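Local coordinates for protein coatomer subunit delta (Saccharomyces cerevisiae, PDB 5FJZ) that forms part of the coatomer coat, which probably carries dilysine-tagged proteins from Golgi back to the ER, and binds Dsl1 peptide through its mu-homology domain, at residues Ile77-Gln80 against Ser81-Thr85; Lys196-Ala199 against Asn200-Gly203; Ala211-Glu214 against Asp215-Tyr218. All blocks are in the same frame, centred on the assembly; numbering follows the deposited sequence.

Three local contacts of one mu-homology domain differ in chemistry with the element that holds them. Contacts 1 and 2 lie on the surface, whereas contact 3 is partly buried. Contact 1 starts the short helix 79-85 with a carboxylate cap, contact 2 turns the chain from strand 196-197 into strand 202-210, and contact 3 is the 3-10 turn that follows that same strand. Contacts 2 and 3 thus stand at the two ends of strand 202-210, with centres about 27 Å apart; contact 1 sits about 51 Å from contact 3, centre to centre. Polar capping dominates contact 1, a backbone turn with a water contact 2, and aromatic and apolar packing contact 3.

Contact 1: residues Ile77-Gln80 against Ser81-Thr85; sequences IDKQ and SFLST
Asp78 and Ser81 meet at the start of helix 79-85, where Asp78 is the N-cap. The aspartate shows how such a cap is built, atom by atom. Asp78 CB stands off to the side, about 4.2 Å from Ser81 OG. CG is anti to the backbone N (chi1 180°), a torsion that swings the carboxylate round toward the opening turn. OD1 then accepts from two backbone amides that the first turn of a helix cannot pair internally, Gln80 N and Ser81 N, although both bonds are weak; the longer, Ser81 N to Asp78 OD1 at 3.4 Å, is also the straighter. Asp78 OD2 accepts a hydrogen bond from Ser81 OG at 2.7 Å, and the hydroxyl approaches from above the carboxylate plane. One side chain thus serves two backbone N-H groups and a hydroxyl, while its own carbonyl O accepts from Phe82 N.

Lys79 runs alongside Phe82, both pointing the same way, and its bent chain lays CD 4.0 Å from Phe82 CD2 and 3.9 Å from Leu83 CD2. Its NZ goes on to a weak hydrogen bond with Phe71 O. The Phe82 side chain packs against Val64, Thr73, Ile88 and Leu107, joining the helix to the body of the domain, within the region that interacts with Dsl1. One turn on, Gln80 O is gripped twice by a single residue: Ser84 N reaches it at 2.8 Å, and Ser84 OG, from above the carbonyl plane, also at 2.8 Å.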
ATOM      1  N   ILE A  77     -20.320  13.837 -11.900  1.00 27.59           N
ATOM      2  CA  ILE A  77     -20.739  13.669 -13.284  1.00 24.41           C
ATOM      3  C   ILE A  77     -22.167  13.117 -13.161  1.00 20.68           C
ATOM      4  O   ILE A  77     -22.481  12.303 -12.305  1.00 22.72           O
ATOM      5  CB  ILE A  77     -19.803  12.681 -14.059  1.00 23.60           C
ATOM      6  CG1 ILE A  77     -18.431  13.299 -14.226  1.00 24.37           C
ATOM      7  CG2 ILE A  77     -20.378  12.279 -15.408  1.00 27.76           C
ATOM      8  CD1 ILE A  77     -18.357  14.564 -15.051  1.00 23.04           C
ATOM      9  N   ASP A  78     -23.003  13.540 -14.087  1.00 27.20           N
ATOM     10  CA  ASP A  78     -24.422  13.147 -14.169  1.00 29.13           C
ATOM     11  C   ASP A  78     -24.613  11.733 -14.819  1.00 28.10           C
ATOM     12  O   ASP A  78     -24.430  11.567 -16.041  1.00 27.43           O
ATOM     13  CB  ASP A  78     -25.121  14.203 -15.021  1.00 31.91           C
ATOM     14  CG  ASP A  78     -26.630  13.934 -15.215  1.00 37.11           C
ATOM     15  OD1 ASP A  78     -27.162  12.933 -14.712  1.00 33.66           O
ATOM     16  OD2 ASP A  78     -27.234  14.731 -15.965  1.00 39.44           O
ATOM     17  N   LYS A  79     -24.864  10.748 -13.969  1.00 28.37           N
ATOM     18  CA  LYS A  79     -24.984   9.349 -14.398  1.00 31.53           C
ATOM     19  C   LYS A  79     -26.112   9.167 -15.401  1.00 34.31           C
ATOM     20  O   LYS A  79     -25.953   8.464 -16.408  1.00 26.48           O
ATOM     21  CB  LYS A  79     -25.178   8.451 -13.179  1.00 28.85           C
ATOM     22  CG  LYS A  79     -25.261   6.950 -13.448  1.00 32.66           C
ATOM     23  CD  LYS A  79     -24.261   6.518 -14.544  1.00 39.58           C
ATOM     24  CE  LYS A  79     -23.107   5.681 -14.032  1.00 42.90           C
ATOM     25  NZ  LYS A  79     -23.579   4.313 -13.697  1.00 43.13           N
ATOM     26  N   GLN A  80     -27.237   9.858 -15.172  1.00 41.14           N
ATOM     27  CA  GLN A  80     -28.409   9.690 -16.069  1.00 35.24           C
ATOM     28  C   GLN A  80     -28.139  10.152 -17.461  1.00 33.17           C
ATOM     29  O   GLN A  80     -28.512   9.446 -18.412  1.00 34.06           O
ATOM     30  CB  GLN A  80     -29.639  10.426 -15.519  1.00 39.26           C
ATOM     31  CG  GLN A  80     -30.042   9.993 -14.141  1.00 42.21           C
ATOM     32  CD  GLN A  80     -30.531   8.572 -14.209  1.00 49.52           C
ATOM     33  OE1 GLN A  80     -29.740   7.726 -14.550  1.00 54.24           O
ATOM     34  NE2 GLN A  80     -31.838   8.298 -13.954  1.00 49.08           N
ATOM     35  N   SER A  81     -27.491  11.309 -17.628  1.00 31.98           N
ATOM     36  CA  SER A  81     -27.066  11.767 -18.968  1.00 34.88           C
ATOM     37  C   SER A  81     -26.041  10.836 -19.668  1.00 30.48           C
ATOM     38  O   SER A  81     -26.055  10.713 -20.887  1.00 29.63           O
ATOM     39  CB  SER A  81     -26.432  13.145 -18.930  1.00 37.51           C
ATOM     40  OG  SER A  81     -27.387  14.089 -18.534  1.00 50.04           O
ATOM     41  N   PHE A  82     -25.156  10.228 -18.901  1.00 26.87           N
ATOM     42  CA  PHE A  82     -24.225   9.277 -19.503  1.00 24.42           C
ATOM     43  C   PHE A  82     -24.969   8.048 -20.073  1.00 26.93           C
ATOM     44  O   PHE A  82     -24.771   7.589 -21.235  1.00 30.06           O
ATOM     45  CB  PHE A  82     -23.209   8.846 -18.435  1.00 23.84           C
ATOM     46  CG  PHE A  82     -22.469   7.619 -18.826  1.00 21.45           C
ATOM     47  CD1 PHE A  82     -21.446   7.695 -19.779  1.00 24.93           C
ATOM     48  CD2 PHE A  82     -22.762   6.406 -18.250  1.00 20.91           C
ATOM     49  CE1 PHE A  82     -20.725   6.550 -20.130  1.00 21.48           C
ATOM     50  CE2 PHE A  82     -22.046   5.273 -18.599  1.00 21.01           C
ATOM     51  CZ  PHE A  82     -21.065   5.352 -19.558  1.00 20.96           C
ATOM     52  N   LEU A  83     -25.855   7.528 -19.241  1.00 23.86           N
ATOM     53  CA  LEU A  83     -26.661   6.362 -19.606  1.00 30.39           C
ATOM     54  C   LEU A  83     -27.661   6.654 -20.740  1.00 34.31           C
ATOM     55  O   LEU A  83     -27.805   5.845 -21.674  1.00 35.65           O
ATOM     56  CB  LEU A  83     -27.439   5.867 -18.390  1.00 32.34           C
ATOM     57  CG  LEU A  83     -27.020   4.653 -17.576  1.00 34.02           C
ATOM     58  CD1 LEU A  83     -25.596   4.225 -17.822  1.00 35.90           C
ATOM     59  CD2 LEU A  83     -27.374   4.783 -16.072  1.00 29.61           C
ATOM     60  N   SER A  84     -28.286   7.826 -20.695  1.00 37.44           N
ATOM     61  CA  SER A  84     -29.315   8.222 -21.689  1.00 37.95           C
ATOM     62  C   SER A  84     -28.792   8.589 -23.029  1.00 34.64           C
ATOM     63  O   SER A  84     -29.314   8.129 -24.042  1.00 35.58           O
ATOM     64  CB  SER A  84     -30.138   9.373 -21.153  1.00 40.93           C
ATOM     65  OG  SER A  84     -30.814   8.915 -20.003  1.00 44.59           O
ATOM     66  N   THR A  85     -27.734   9.382 -23.071  1.00 38.72           N
ATOM     67  CA  THR A  85     -27.223   9.934 -24.331  1.00 35.18           C
ATOM     68  C   THR A  85     -25.726   9.826 -24.566  1.00 34.56           C
ATOM     69  O   THR A  85     -25.232  10.426 -25.538  1.00 30.43           O
ATOM     70  CB  THR A  85     -27.492  11.466 -24.412  1.00 44.63           C
ATOM     71  OG1 THR A  85     -27.908  11.919 -23.127  1.00 48.98           O
ATOM     72  CG2 THR A  85     -28.583  11.787 -25.439  1.00 46.75           C
TER

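Contact 2: residues Lys196-Ala199 against Asn200-Gly203; sequences KIAA and NDAG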
ATOM      1  N   LYS A 196      10.480  -5.069 -30.902  1.00 25.20           N
ATOM      2  CA  LYS A 196       9.147  -5.017 -31.453  1.00 26.18           C
ATOM      3  C   LYS A 196       8.430  -6.358 -31.419  1.00 22.50           C
ATOM      4  O   LYS A 196       9.057  -7.409 -31.643  1.00 23.63           O
ATOM      5  CB  LYS A 196       9.191  -4.658 -32.961  1.00 32.80           C
ATOM      6  CG  LYS A 196       9.713  -3.258 -33.284  1.00 43.61           C
ATOM      7  CD  LYS A 196       9.905  -3.117 -34.791  1.00 51.95           C
ATOM      8  CE  LYS A 196      10.983  -2.101 -35.152  1.00 58.79           C
ATOM      9  NZ  LYS A 196      10.526  -0.695 -34.946  1.00 60.85           N
ATOM     10  N   ILE A 197       7.133  -6.279 -31.274  1.00 21.54           N
ATOM     11  CA  ILE A 197       6.179  -7.350 -31.589  1.00 25.37           C
ATOM     12  C   ILE A 197       5.203  -6.786 -32.608  1.00 25.66           C
ATOM     13  O   ILE A 197       4.342  -5.966 -32.273  1.00 22.20           O
ATOM     14  CB  ILE A 197       5.394  -7.928 -30.402  1.00 22.42           C
ATOM     15  CG1 ILE A 197       6.369  -8.472 -29.374  1.00 20.17           C
ATOM     16  CG2 ILE A 197       4.466  -9.090 -30.849  1.00 21.97           C
ATOM     17  CD1 ILE A 197       5.690  -9.031 -28.107  1.00 22.74           C
ATOM     18  N   ALA A 198       5.353  -7.236 -33.863  1.00 24.84           N
ATOM     19  CA  ALA A 198       4.539  -6.759 -34.957  1.00 27.87           C
ATOM     20  C   ALA A 198       3.038  -7.055 -34.752  1.00 29.12           C
ATOM     21  O   ALA A 198       2.654  -8.008 -34.046  1.00 23.48           O
ATOM     22  CB  ALA A 198       5.017  -7.398 -36.270  1.00 33.62           C
ATOM     23  N   ALA A 199       2.197  -6.184 -35.309  1.00 30.68           N
ATOM     24  CA  ALA A 199       0.749  -6.401 -35.274  1.00 35.18           C
ATOM     25  C   ALA A 199       0.414  -7.799 -35.727  1.00 32.45           C
ATOM     26  O   ALA A 199       0.953  -8.287 -36.739  1.00 27.94           O
ATOM     27  CB  ALA A 199       0.054  -5.368 -36.155  1.00 39.35           C
ATOM     28  N   ASN A 200      -0.447  -8.455 -34.972  1.00 29.80           N
ATOM     29  CA  ASN A 200      -0.973  -9.777 -35.311  1.00 28.56           C
ATOM     30  C   ASN A 200       0.041 -10.919 -35.436  1.00 32.60           C
ATOM     31  O   ASN A 200      -0.258 -11.988 -35.920  1.00 36.18           O
ATOM     32  CB  ASN A 200      -1.888  -9.677 -36.521  1.00 32.09           C
ATOM     33  CG  ASN A 200      -3.208  -9.013 -36.180  1.00 34.67           C
ATOM     34  OD1 ASN A 200      -3.533  -7.949 -36.694  1.00 37.59           O
ATOM     35  ND2 ASN A 200      -3.954  -9.622 -35.287  1.00 29.90           N
ATOM     36  N   ASP A 201       1.255 -10.697 -34.955  1.00 35.67           N
ATOM     37  CA  ASP A 201       2.317 -11.652 -35.189  1.00 31.57           C
ATOM     38  C   ASP A 201       2.433 -12.615 -34.021  1.00 26.67           C
ATOM     39  O   ASP A 201       2.167 -12.236 -32.885  1.00 25.61           O
ATOM     40  CB  ASP A 201       3.665 -10.899 -35.432  1.00 42.93           C
ATOM     41  CG  ASP A 201       4.537 -11.557 -36.573  1.00 50.35           C
ATOM     42  OD1 ASP A 201       3.982 -12.096 -37.581  1.00 54.72           O
ATOM     43  OD2 ASP A 201       5.788 -11.493 -36.454  1.00 56.06           O
ATOM     44  N   ALA A 202       2.961 -13.798 -34.315  1.00 20.65           N
ATOM     45  CA  ALA A 202       3.406 -14.753 -33.361  1.00 22.55           C
ATOM     46  C   ALA A 202       4.936 -14.913 -33.455  1.00 25.20           C
ATOM     47  O   ALA A 202       5.542 -14.931 -34.536  1.00 26.77           O
ATOM     48  CB  ALA A 202       2.735 -16.044 -33.533  1.00 20.56           C
ATOM     49  N   GLY A 203       5.566 -14.922 -32.322  1.00 20.28           N
ATOM     50  CA  GLY A 203       7.020 -14.968 -32.258  1.00 18.34           C
ATOM     51  C   GLY A 203       7.477 -15.621 -31.009  1.00 15.38           C
ATOM     52  O   GLY A 203       6.682 -16.149 -30.219  1.00 14.93           O
TER
HETATM   53  O   HOH W   1       7.005  -9.906 -34.097  1.00 24.69           O
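Ala198 and Asp201 are brought together by the torsions of the two residues between them. Ala199 has an extended psi of 133°, and Asn200 then takes the left-handed conformation, with phi at 61°, so that the chain doubles back within four residues. The positive phi has a price in proximity: Asn200 CB is held 3.2 Å from Ala199 O, the carbonyl just before it. Asp201 contributes a third torsion, an unusual chi1 of -140°, which sets its carboxylate on the same side of the turn as the Ala198 methyl group.

The turn is closed by Asp201 N, which donates to Ala198 O at 3.2 Å from well above the carbonyl plane, not along a lone pair. Beside that bond the two CB atoms, of Ala198 and Asp201, pack at 3.8 Å, and Asp201 CB also lies 3.4 Å from Ala198 O.

This is a type II beta turn, but the strands that it joins are not partners in a hairpin. Strand 196-197 pairs with 152-153, Ile197 bonding through its backbone to Leu152, whereas strand 202-210 enters the four-stranded antiparallel sheet beside 137-146, where Asp201 bonds to Ser146 and Gly203 to Tyr144. The turn therefore hands the chain from one sheet of the mu-homology domain to another. Ile197 lies buried at its base, its side chain against Tyr144 and Ser146.

A water spans the mouth of the bend. It accepts from Ala198 N at 3.1 Å and donates to Asp201 OD2, again at 3.1 Å, so that the amide leading into the turn is tied to the carboxylate leaving it.

Contact 3: residues Ala211-Glu214 against Asp215-Tyr218; sequences APYE and DALY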
ATOM      1  N   ALA A 211      19.350 -20.992 -12.954  1.00 28.11           N
ATOM      2  CA  ALA A 211      18.436 -21.031 -11.865  1.00 30.29           C
ATOM      3  C   ALA A 211      18.642 -22.330 -11.131  1.00 35.03           C
ATOM      4  O   ALA A 211      19.078 -23.313 -11.730  1.00 37.25           O
ATOM      5  CB  ALA A 211      16.991 -20.977 -12.396  1.00 27.21           C
ATOM      6  N   PRO A 212      18.255 -22.380  -9.839  1.00 40.91           N
ATOM      7  CA  PRO A 212      18.482 -23.591  -9.061  1.00 38.84           C
ATOM      8  C   PRO A 212      17.532 -24.743  -9.341  1.00 39.85           C
ATOM      9  O   PRO A 212      17.911 -25.896  -9.152  1.00 41.04           O
ATOM     10  CB  PRO A 212      18.340 -23.111  -7.602  1.00 40.45           C
ATOM     11  CG  PRO A 212      17.627 -21.808  -7.645  1.00 37.40           C
ATOM     12  CD  PRO A 212      17.887 -21.230  -9.006  1.00 36.44           C
ATOM     13  N   TYR A 213      16.304 -24.446  -9.753  1.00 30.15           N
ATOM     14  CA  TYR A 213      15.327 -25.474 -10.171  1.00 27.86           C
ATOM     15  C   TYR A 213      14.309 -24.750 -11.040  1.00 25.63           C
ATOM     16  O   TYR A 213      14.232 -23.539 -11.007  1.00 24.33           O
ATOM     17  CB  TYR A 213      14.673 -26.209  -9.007  1.00 30.23           C
ATOM     18  CG  TYR A 213      14.152 -25.264  -7.947  1.00 31.56           C
ATOM     19  CD1 TYR A 213      12.859 -24.780  -8.033  1.00 31.22           C
ATOM     20  CD2 TYR A 213      14.956 -24.851  -6.876  1.00 31.65           C
ATOM     21  CE1 TYR A 213      12.365 -23.879  -7.124  1.00 34.13           C
ATOM     22  CE2 TYR A 213      14.472 -23.965  -5.941  1.00 34.67           C
ATOM     23  CZ  TYR A 213      13.165 -23.498  -6.067  1.00 35.61           C
ATOM     24  OH  TYR A 213      12.657 -22.657  -5.169  1.00 36.85           O
ATOM     25  N   GLU A 214      13.637 -25.523 -11.903  1.00 27.06           N
ATOM     26  CA  GLU A 214      12.711 -25.034 -12.890  1.00 27.03           C
ATOM     27  C   GLU A 214      11.678 -24.050 -12.308  1.00 24.94           C
ATOM     28  O   GLU A 214      11.448 -22.995 -12.890  1.00 25.76           O
ATOM     29  CB  GLU A 214      12.031 -26.215 -13.555  1.00 28.84           C
ATOM     30  CG  GLU A 214      11.136 -25.824 -14.697  1.00 32.62           C
ATOM     31  CD  GLU A 214      10.852 -26.982 -15.631  1.00 36.28           C
ATOM     32  OE1 GLU A 214      11.689 -27.893 -15.782  1.00 34.77           O
ATOM     33  OE2 GLU A 214       9.772 -26.993 -16.214  1.00 39.57           O
ATOM     34  N   ASP A 215      11.099 -24.378 -11.161  1.00 28.02           N
ATOM     35  CA  ASP A 215       9.996 -23.576 -10.583  1.00 26.70           C
ATOM     36  C   ASP A 215      10.465 -22.168 -10.147  1.00 22.02           C
ATOM     37  O   ASP A 215       9.642 -21.281 -10.056  1.00 21.01           O
ATOM     38  CB  ASP A 215       9.289 -24.249  -9.426  1.00 29.15           C
ATOM     39  CG  ASP A 215       8.508 -25.489  -9.815  1.00 35.08           C
ATOM     40  OD1 ASP A 215       7.992 -25.571 -10.953  1.00 33.03           O
ATOM     41  OD2 ASP A 215       8.434 -26.398  -8.956  1.00 32.12           O
ATOM     42  N   ALA A 216      11.769 -21.960 -10.018  1.00 21.84           N
ATOM     43  CA  ALA A 216      12.364 -20.699  -9.653  1.00 21.88           C
ATOM     44  C   ALA A 216      12.326 -19.690 -10.773  1.00 22.26           C
ATOM     45  O   ALA A 216      12.491 -18.476 -10.573  1.00 21.90           O
ATOM     46  CB  ALA A 216      13.826 -20.909  -9.273  1.00 25.20           C
ATOM     47  N   LEU A 217      12.093 -20.191 -11.988  1.00 17.78           N
ATOM     48  CA  LEU A 217      12.023 -19.322 -13.126  1.00 19.11           C
ATOM     49  C   LEU A 217      10.671 -18.608 -13.177  1.00 17.26           C
ATOM     50  O   LEU A 217      10.463 -17.791 -14.056  1.00 16.84           O
ATOM     51  CB  LEU A 217      12.220 -20.145 -14.419  1.00 18.69           C
ATOM     52  CG  LEU A 217      13.524 -20.874 -14.689  1.00 18.91           C
ATOM     53  CD1 LEU A 217      13.304 -21.835 -15.881  1.00 21.41           C
ATOM     54  CD2 LEU A 217      14.601 -19.893 -15.025  1.00 18.36           C
ATOM     55  N   TYR A 218       9.713 -18.982 -12.305  1.00 16.96           N
ATOM     56  CA  TYR A 218       8.363 -18.451 -12.380  1.00 18.48           C
ATOM     57  C   TYR A 218       7.984 -17.686 -11.083  1.00 21.98           C
ATOM     58  O   TYR A 218       8.568 -17.970 -10.038  1.00 20.85           O
ATOM     59  CB  TYR A 218       7.371 -19.593 -12.612  1.00 18.93           C
ATOM     60  CG  TYR A 218       7.537 -20.236 -13.932  1.00 17.62           C
ATOM     61  CD1 TYR A 218       6.924 -19.752 -15.055  1.00 17.77           C
ATOM     62  CD2 TYR A 218       8.283 -21.409 -14.046  1.00 18.80           C
ATOM     63  CE1 TYR A 218       7.132 -20.368 -16.305  1.00 18.32           C
ATOM     64  CE2 TYR A 218       8.532 -21.997 -15.268  1.00 17.56           C
ATOM     65  CZ  TYR A 218       7.957 -21.484 -16.387  1.00 18.01           C
ATOM     66  OH  TYR A 218       8.165 -22.113 -17.599  1.00 15.39           O
TER
HETATM   67  O   HOH W   2       7.966 -24.673 -17.745  1.00 33.85           O
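Ala216 offers its methyl group to the face of the Tyr213 ring, a CH-pi contact in which CB stands 4.2 Å from the ring centroid, 17° off the normal. The ring reaches this place because chi1 of Tyr213 is 49°, with CG between the backbone N and the carbonyl carbon. Asp215 CB meets the same ring at its edge, in plane, 3.9 Å from Tyr213 CE1, and the carboxylate stands nearly perpendicular to the ring.

Apolar packing adds a second group of contacts. Ala211 CB touches Leu217 CD2 at 3.7 Å, and Leu217 is buried against Phe138, Val140 and Val129 of the neighbouring strands.

Two backbone hydrogen bonds, each spanning three residues, define the 3-10 turn between strands 202-210 and 220-229: Ala216 N to Tyr213 O at 3.1 Å and Leu217 N to Glu214 O at 3.0 Å. Both donors approach from above the carbonyl plane.

Charged and polar tips point to other partners. Asp215 OD1 forms a salt bridge with Arg29 and OD2 another with Arg91 of the second subunit, whose guanidinium also makes a cation-pi contact with Tyr213. Tyr218 OH bonds to Thr127 OG1 and lies 2.6 Å from a water, which in turn donates weakly to Glu214 OE2 at 3.3 Å.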